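Local atomic coordinates of hypothetical protein Atu1826 (Agrobacterium tumefaciens, PDB entry 2I3D), a protein that is of unknown function but is probably an alpha/beta hydrolase, related in sequence to the S15 family of X-Pro dipeptidyl-peptidases. Residues B[47-52]-B[113-118]; B[83-88]-B[105-110]. All coordinates share one frame; numbering follows the deposited sequence.

Both contacts pack helix 101-117 against one face of the central sheet of this putative alpha/beta hydrolase. Their centres lie about 12 Å apart. Contact 1 uses the last turn of the helix and strand 49-53; contact 2 uses a middle portion of the helix and strand 81-85, with the loop that follows. The two strands are parallel neighbours in the sheet, probably hydrogen-bonded through Ala50 O to Leu83 N and Leu83 O to Ile52 N. Along the chain the order is 47-52, 83-88, 105-110, 113-118, which places contact 2 wholly between the two halves of contact 1. Val114 CG2 and Leu83 CD2 touch, so the two apolar patches run together into one core layer.

Contact 1: B[47-52]-B[113-118]; sequences APIAII and WVQSLH
This contact belongs to the helix-on-sheet layer of an alpha/beta hydrolase fold, where the end of helix 101-117 lies over strand 49-53. The Ile49 side chain meets Val114 and Gln115. The axes of strand 49-52 and helix 113-117 approach to 10.0 Å and run nearly antiparallel, at 158°. Val114 points toward the strand and divides its two methyls between two isoleucines. Its CG1 lies anti to the backbone N (chi1 -173°) and packs against Ile49 CG2 at 3.9 Å. Its CG2 meets Ile51 CD1 at 4.1 Å. Each isoleucine lies alongside Val114, the two side chains of each pair pointing in opposite senses. Ile49 CD1 reaches further, to Gln115 CG at 3.6 Å, and comes within 4.4 Å of His118 CB. Gln115 thus offers its aliphatic part to the strand, while its amide nitrogen bonds to Glu145. At His118 the helix ends; its ND1 donates a weak bond to Val114 O, which lies in the ring plane at the edge. Leu111 of the same helix also touches Ile49 and Ile51. The contact is buried and apolar, so it depends on close packing of methyl and methylene groups rather than on polar bonds between the two segments.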
ATOM      1  N   ALA B  47       8.404  26.745 -10.413  1.00 27.89           N
ATOM      2  CA  ALA B  47       8.648  25.732  -9.363  1.00 25.69           C
ATOM      3  C   ALA B  47       9.152  24.426  -9.995  1.00 23.84           C
ATOM      4  O   ALA B  47       8.729  24.055 -11.096  1.00 22.00           O
ATOM      5  CB  ALA B  47       7.412  25.474  -8.530  1.00 25.44           C
ATOM      6  N   PRO B  48      10.041  23.708  -9.280  1.00 22.57           N
ATOM      7  CA  PRO B  48      10.528  22.456  -9.833  1.00 21.33           C
ATOM      8  C   PRO B  48       9.393  21.445  -9.884  1.00 19.57           C
ATOM      9  O   PRO B  48       8.438  21.562  -9.115  1.00 19.94           O
ATOM     10  CB  PRO B  48      11.576  22.011  -8.813  1.00 21.36           C
ATOM     11  CG  PRO B  48      11.111  22.597  -7.502  1.00 22.31           C
ATOM     12  CD  PRO B  48      10.582  23.970  -7.935  1.00 23.07           C
ATOM     13  N   ILE B  49       9.509  20.493 -10.809  1.00 18.48           N
ATOM     14  CA  ILE B  49       8.545  19.403 -10.968  1.00 17.29           C
ATOM     15  C   ILE B  49       9.036  18.120 -10.272  1.00 15.78           C
ATOM     16  O   ILE B  49      10.199  17.752 -10.363  1.00 15.49           O
ATOM     17  CB  ILE B  49       8.262  19.115 -12.452  1.00 18.23           C
ATOM     18  CG1 ILE B  49       7.533  20.329 -13.071  1.00 19.56           C
ATOM     19  CG2 ILE B  49       7.398  17.858 -12.631  1.00 17.88           C
ATOM     20  CD1 ILE B  49       7.637  20.438 -14.590  1.00 20.43           C
ATOM     21  N   ALA B  50       8.114  17.425  -9.623  1.00 14.73           N
ATOM     22  CA  ALA B  50       8.439  16.117  -9.065  1.00 14.16           C
ATOM     23  C   ALA B  50       7.493  15.084  -9.683  1.00 13.38           C
ATOM     24  O   ALA B  50       6.280  15.311  -9.709  1.00 14.43           O
ATOM     25  CB  ALA B  50       8.308  16.123  -7.544  1.00 14.99           C
ATOM     26  N   ILE B  51       8.039  13.984 -10.196  1.00 13.23           N
ATOM     27  CA  ILE B  51       7.248  12.866 -10.744  1.00 13.33           C
ATOM     28  C   ILE B  51       7.465  11.656  -9.828  1.00 13.03           C
ATOM     29  O   ILE B  51       8.631  11.309  -9.529  1.00 12.93           O
ATOM     30  CB  ILE B  51       7.738  12.479 -12.171  1.00 14.38           C
ATOM     31  CG1 ILE B  51       7.732  13.726 -13.094  1.00 16.13           C
ATOM     32  CG2 ILE B  51       6.904  11.369 -12.768  1.00 15.06           C
ATOM     33  CD1 ILE B  51       6.341  14.344 -13.437  1.00 18.03           C
ATOM     34  N   ILE B  52       6.377  11.010  -9.426  1.00 12.14           N
ATOM     35  CA  ILE B  52       6.444   9.893  -8.464  1.00 11.31           C
ATOM     36  C   ILE B  52       5.961   8.610  -9.148  1.00 12.00           C
ATOM     37  O   ILE B  52       4.828   8.613  -9.715  1.00 12.66           O
ATOM     38  CB  ILE B  52       5.551  10.161  -7.203  1.00 12.43           C
ATOM     39  CG1 ILE B  52       5.612  11.636  -6.777  1.00 12.30           C
ATOM     40  CG2 ILE B  52       5.928   9.168  -6.072  1.00 12.46           C
ATOM     41  CD1 ILE B  52       6.981  12.122  -6.307  1.00 12.13           C
ATOM     42  N   TRP B 113       3.831  16.140 -20.201  1.00 23.10           N
ATOM     43  CA  TRP B 113       2.540  16.747 -19.895  1.00 23.70           C
ATOM     44  C   TRP B 113       2.650  17.832 -18.823  1.00 23.76           C
ATOM     45  O   TRP B 113       2.170  18.977 -19.036  1.00 24.18           O
ATOM     46  CB  TRP B 113       1.547  15.681 -19.502  1.00 24.35           C
ATOM     47  CG  TRP B 113       0.205  16.186 -19.153  1.00 25.38           C
ATOM     48  CD1 TRP B 113      -0.809  16.503 -20.028  1.00 26.83           C
ATOM     49  CD2 TRP B 113      -0.298  16.436 -17.842  1.00 25.60           C
ATOM     50  NE1 TRP B 113      -1.917  16.913 -19.324  1.00 26.84           N
ATOM     51  CE2 TRP B 113      -1.630  16.895 -17.984  1.00 26.48           C
ATOM     52  CE3 TRP B 113       0.239  16.306 -16.556  1.00 27.01           C
ATOM     53  CZ2 TRP B 113      -2.429  17.224 -16.889  1.00 25.97           C
ATOM     54  CZ3 TRP B 113      -0.559  16.647 -15.456  1.00 26.23           C
ATOM     55  CH2 TRP B 113      -1.879  17.100 -15.636  1.00 26.61           C
ATOM     56  N   VAL B 114       3.303  17.525 -17.691  1.00 23.30           N
ATOM     57  CA  VAL B 114       3.462  18.519 -16.617  1.00 23.71           C
ATOM     58  C   VAL B 114       4.285  19.695 -17.131  1.00 23.40           C
ATOM     59  O   VAL B 114       3.947  20.859 -16.893  1.00 24.23           O
ATOM     60  CB  VAL B 114       4.091  17.941 -15.297  1.00 24.02           C
ATOM     61  CG1 VAL B 114       4.055  19.003 -14.163  1.00 24.71           C
ATOM     62  CG2 VAL B 114       3.381  16.733 -14.859  1.00 26.38           C
ATOM     63  N   GLN B 115       5.342  19.400 -17.882  1.00 23.35           N
ATOM     64  CA  GLN B 115       6.156  20.464 -18.440  1.00 24.67           C
ATOM     65  C   GLN B 115       5.422  21.345 -19.465  1.00 25.73           C
ATOM     66  O   GLN B 115       5.714  22.534 -19.581  1.00 27.01           O
ATOM     67  CB  GLN B 115       7.431  19.882 -19.036  1.00 24.14           C
ATOM     68  CG  GLN B 115       8.450  19.472 -17.981  1.00 24.17           C
ATOM     69  CD  GLN B 115       9.671  18.795 -18.585  1.00 26.08           C
ATOM     70  OE1 GLN B 115       9.690  18.441 -19.775  1.00 26.38           O
ATOM     71  NE2 GLN B 115      10.706  18.627 -17.770  1.00 24.33           N
ATOM     72  N   SER B 116       4.479  20.766 -20.204  1.00 26.82           N
ATOM     73  CA  SER B 116       3.637  21.560 -21.133  1.00 27.88           C
ATOM     74  C   SER B 116       2.791  22.581 -20.346  1.00 28.71           C
ATOM     75  O   SER B 116       2.542  23.692 -20.834  1.00 29.28           O
ATOM     76  CB  SER B 116       2.785  20.664 -22.064  1.00 27.76           C
ATOM     77  OG  SER B 116       1.643  20.069 -21.418  1.00 28.83           O
ATOM     78  N   LEU B 117       2.369  22.215 -19.130  1.00 28.94           N
ATOM     79  CA  LEU B 117       1.581  23.111 -18.267  1.00 29.14           C
ATOM     80  C   LEU B 117       2.452  24.079 -17.473  1.00 29.16           C
ATOM     81  O   LEU B 117       1.966  25.126 -17.007  1.00 30.36           O
ATOM     82  CB  LEU B 117       0.691  22.318 -17.302  1.00 29.14           C
ATOM     83  CG  LEU B 117      -0.300  21.294 -17.867  1.00 30.93           C
ATOM     84  CD1 LEU B 117      -1.199  20.780 -16.724  1.00 32.33           C
ATOM     85  CD2 LEU B 117      -1.151  21.856 -18.987  1.00 33.24           C
ATOM     86  N   HIS B 118       3.727  23.718 -17.306  1.00 28.34           N
ATOM     87  CA  HIS B 118       4.693  24.519 -16.549  1.00 27.69           C
ATOM     88  C   HIS B 118       5.955  24.726 -17.356  1.00 28.64           C
ATOM     89  O   HIS B 118       7.022  24.216 -16.992  1.00 29.22           O
ATOM     90  CB  HIS B 118       4.999  23.861 -15.180  1.00 27.22           C
ATOM     91  CG  HIS B 118       3.796  23.790 -14.287  1.00 24.97           C
ATOM     92  ND1 HIS B 118       2.870  22.766 -14.357  1.00 26.03           N
ATOM     93  CD2 HIS B 118       3.313  24.669 -13.382  1.00 24.38           C
ATOM     94  CE1 HIS B 118       1.885  23.003 -13.505  1.00 23.46           C
ATOM     95  NE2 HIS B 118       2.131  24.153 -12.902  1.00 25.11           N
TER

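Contact 2: B[83-88]-B[105-110]; sequences LRFNFR and SDAASA
Arg88 and Asp106 form a salt bridge that ties the loop after strand 81-85 to helix 101-117. The guanidinium grips the carboxylate side-on, with one nitrogen to each oxygen. Arg88 NE donates to Asp106 OD2 at 3.0 Å, from the syn side but tilted out of the carboxylate plane. Arg88 NH2 donates to Asp106 OD1 at 2.9 Å and meets it from above that plane. Both oxygens lie close to the guanidinium plane, but the two flat groups are turned 34° from each other. The backbone adds a third bond, from Arg88 N to Asp106 OD2 at 2.9 Å and nearly straight (165°). Arg88 N and NE reach OD2 from opposite faces of the carboxylate plane. Three bonds therefore hold the carboxylate and should limit its rotation. The arginine chain bends at chi3 (58°), and its NE and NH2 edge faces the carboxylate.

Apolar contacts follow. The edge of the Phe87 ring meets Asp106 CB at 4.1 Å from CD1. The Phe85 ring lies against the helix, with Ala110 CB over one face in a CH-pi contact, 3.9 Å from the ring centroid. The far end of this ring reaches Ala107, with CZ 3.6 Å from its CA. Leu83 CD2 packs on Ala110 CB at 3.8 Å. The small alanines let the Phe85 ring come close to the helix backbone.

Leu83 and Phe85 also touch strand 49-53, at Ile51 and Leu53. Leu83 reaches Tyr39 of strand 33-40. The Phe87 side chain lies near, but does not touch, the likely nucleophile elbow around Ser130. Helix 101-117 lies on strand 81-85 and, through Asp106 on Leu35, reaches strand 33-40; its later part packs on strand 49-53 through Val114.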
ATOM      1  N   LEU B  83       3.342  15.312  -9.640  1.00 15.57           N
ATOM      2  CA  LEU B  83       2.441  14.379 -10.330  1.00 15.19           C
ATOM      3  C   LEU B  83       2.779  12.956  -9.922  1.00 15.23           C
ATOM      4  O   LEU B  83       3.946  12.591  -9.983  1.00 14.50           O
ATOM      5  CB  LEU B  83       2.604  14.513 -11.854  1.00 15.55           C
ATOM      6  CG  LEU B  83       1.797  13.532 -12.705  1.00 15.96           C
ATOM      7  CD1 LEU B  83       0.286  13.870 -12.658  1.00 17.92           C
ATOM      8  CD2 LEU B  83       2.316  13.543 -14.109  1.00 18.86           C
ATOM      9  N   ARG B  84       1.798  12.173  -9.466  1.00 13.69           N
ATOM     10  CA  ARG B  84       1.911  10.722  -9.460  1.00 14.19           C
ATOM     11  C   ARG B  84       0.888  10.199 -10.458  1.00 14.50           C
ATOM     12  O   ARG B  84      -0.130  10.841 -10.728  1.00 15.28           O
ATOM     13  CB  ARG B  84       1.678  10.103  -8.075  1.00 13.59           C
ATOM     14  CG  ARG B  84       0.293  10.457  -7.434  1.00 13.51           C
ATOM     15  CD  ARG B  84       0.252   9.947  -5.975  1.00 14.84           C
ATOM     16  NE  ARG B  84      -1.116   9.768  -5.484  1.00 15.75           N
ATOM     17  CZ  ARG B  84      -1.888  10.753  -5.014  1.00 17.09           C
ATOM     18  NH1 ARG B  84      -1.457  12.013  -4.970  1.00 17.79           N
ATOM     19  NH2 ARG B  84      -3.107  10.465  -4.585  1.00 18.98           N
ATOM     20  N   PHE B  85       1.152   9.039 -11.027  1.00 13.94           N
ATOM     21  CA  PHE B  85       0.188   8.473 -11.989  1.00 14.53           C
ATOM     22  C   PHE B  85       0.290   6.953 -12.061  1.00 14.84           C
ATOM     23  O   PHE B  85       1.283   6.367 -11.647  1.00 13.94           O
ATOM     24  CB  PHE B  85       0.438   9.078 -13.389  1.00 15.53           C
ATOM     25  CG  PHE B  85       1.690   8.565 -14.065  1.00 14.43           C
ATOM     26  CD1 PHE B  85       1.615   7.489 -14.959  1.00 14.17           C
ATOM     27  CD2 PHE B  85       2.947   9.132 -13.777  1.00 14.97           C
ATOM     28  CE1 PHE B  85       2.770   6.973 -15.557  1.00 15.95           C
ATOM     29  CE2 PHE B  85       4.115   8.600 -14.379  1.00 12.99           C
ATOM     30  CZ  PHE B  85       4.009   7.535 -15.265  1.00 15.77           C
ATOM     31  N   ASN B  86      -0.755   6.327 -12.614  1.00 14.42           N
ATOM     32  CA  ASN B  86      -0.795   4.893 -12.783  1.00 13.90           C
ATOM     33  C   ASN B  86      -0.173   4.522 -14.104  1.00 14.15           C
ATOM     34  O   ASN B  86      -0.538   5.093 -15.143  1.00 15.48           O
ATOM     35  CB  ASN B  86      -2.233   4.393 -12.717  1.00 14.37           C
ATOM     36  CG  ASN B  86      -2.704   4.187 -11.296  1.00 14.13           C
ATOM     37  OD1 ASN B  86      -1.889   3.972 -10.371  1.00 14.55           O
ATOM     38  ND2 ASN B  86      -4.030   4.207 -11.101  1.00 17.44           N
ATOM     39  N   PHE B  87       0.757   3.574 -14.073  1.00 14.07           N
ATOM     40  CA  PHE B  87       1.317   3.040 -15.338  1.00 13.23           C
ATOM     41  C   PHE B  87       0.209   2.418 -16.187  1.00 14.34           C
ATOM     42  O   PHE B  87      -0.853   2.038 -15.657  1.00 14.77           O
ATOM     43  CB  PHE B  87       2.407   1.992 -15.100  1.00 13.40           C
ATOM     44  CG  PHE B  87       3.721   2.579 -14.638  1.00 13.47           C
ATOM     45  CD1 PHE B  87       4.394   3.567 -15.390  1.00 12.95           C
ATOM     46  CD2 PHE B  87       4.313   2.100 -13.456  1.00 13.98           C
ATOM     47  CE1 PHE B  87       5.630   4.099 -14.922  1.00 14.12           C
ATOM     48  CE2 PHE B  87       5.555   2.592 -12.992  1.00 13.74           C
ATOM     49  CZ  PHE B  87       6.209   3.610 -13.714  1.00 11.69           C
ATOM     50  N   ARG B  88       0.451   2.300 -17.498  1.00 14.88           N
ATOM     51  CA  ARG B  88      -0.479   1.540 -18.384  1.00 15.74           C
ATOM     52  C   ARG B  88      -0.946   0.250 -17.724  1.00 16.49           C
ATOM     53  O   ARG B  88      -0.125  -0.492 -17.122  1.00 16.19           O
ATOM     54  CB  ARG B  88       0.192   1.192 -19.726  1.00 15.31           C
ATOM     55  CG  ARG B  88       1.424   0.289 -19.611  1.00 15.96           C
ATOM     56  CD  ARG B  88       2.174   0.183 -20.967  1.00 15.80           C
ATOM     57  NE  ARG B  88       2.593   1.488 -21.462  1.00 17.10           N
ATOM     58  CZ  ARG B  88       2.940   1.725 -22.730  1.00 18.83           C
ATOM     59  NH1 ARG B  88       2.942   0.709 -23.594  1.00 20.23           N
ATOM     60  NH2 ARG B  88       3.298   2.949 -23.122  1.00 18.17           N
ATOM     61  N   SER B 105       8.083   4.894 -21.283  1.00 16.98           N
ATOM     62  CA  SER B 105       7.400   5.814 -22.204  1.00 17.04           C
ATOM     63  C   SER B 105       6.282   6.561 -21.515  1.00 16.99           C
ATOM     64  O   SER B 105       6.142   7.777 -21.717  1.00 16.40           O
ATOM     65  CB  SER B 105       6.886   5.071 -23.436  1.00 17.88           C
ATOM     66  OG  SER B 105       8.050   4.647 -24.138  1.00 19.68           O
ATOM     67  N   ASP B 106       5.521   5.847 -20.656  1.00 16.80           N
ATOM     68  CA  ASP B 106       4.485   6.490 -19.853  1.00 16.16           C
ATOM     69  C   ASP B 106       5.046   7.617 -18.985  1.00 15.53           C
ATOM     70  O   ASP B 106       4.492   8.711 -18.936  1.00 16.50           O
ATOM     71  CB  ASP B 106       3.804   5.476 -18.917  1.00 15.72           C
ATOM     72  CG  ASP B 106       3.000   4.423 -19.676  1.00 18.32           C
ATOM     73  OD1 ASP B 106       2.707   4.667 -20.886  1.00 19.07           O
ATOM     74  OD2 ASP B 106       2.683   3.348 -19.066  1.00 20.52           O
ATOM     75  N   ALA B 107       6.153   7.333 -18.282  1.00 15.08           N
ATOM     76  CA  ALA B 107       6.779   8.342 -17.406  1.00 14.73           C
ATOM     77  C   ALA B 107       7.286   9.570 -18.196  1.00 14.65           C
ATOM     78  O   ALA B 107       7.151  10.705 -17.759  1.00 14.58           O
ATOM     79  CB  ALA B 107       7.952   7.675 -16.599  1.00 14.33           C
ATOM     80  N   ALA B 108       7.882   9.331 -19.365  1.00 16.95           N
ATOM     81  CA  ALA B 108       8.292  10.425 -20.244  1.00 17.33           C
ATOM     82  C   ALA B 108       7.101  11.274 -20.695  1.00 17.70           C
ATOM     83  O   ALA B 108       7.192  12.500 -20.684  1.00 17.58           O
ATOM     84  CB  ALA B 108       9.040   9.854 -21.451  1.00 17.23           C
ATOM     85  N   SER B 109       5.986  10.621 -21.050  1.00 18.46           N
ATOM     86  CA  SER B 109       4.754  11.320 -21.428  1.00 19.73           C
ATOM     87  C   SER B 109       4.200  12.120 -20.284  1.00 19.23           C
ATOM     88  O   SER B 109       3.710  13.250 -20.470  1.00 19.63           O
ATOM     89  CB  SER B 109       3.667  10.361 -21.907  1.00 20.21           C
ATOM     90  OG  SER B 109       3.958   9.888 -23.203  1.00 25.69           O
ATOM     91  N   ALA B 110       4.260  11.529 -19.101  1.00 18.06           N
ATOM     92  CA  ALA B 110       3.822  12.225 -17.885  1.00 17.80           C
ATOM     93  C   ALA B 110       4.625  13.480 -17.612  1.00 17.38           C
ATOM     94  O   ALA B 110       4.061  14.555 -17.382  1.00 18.93           O
ATOM     95  CB  ALA B 110       3.890  11.273 -16.647  1.00 17.32           C
TER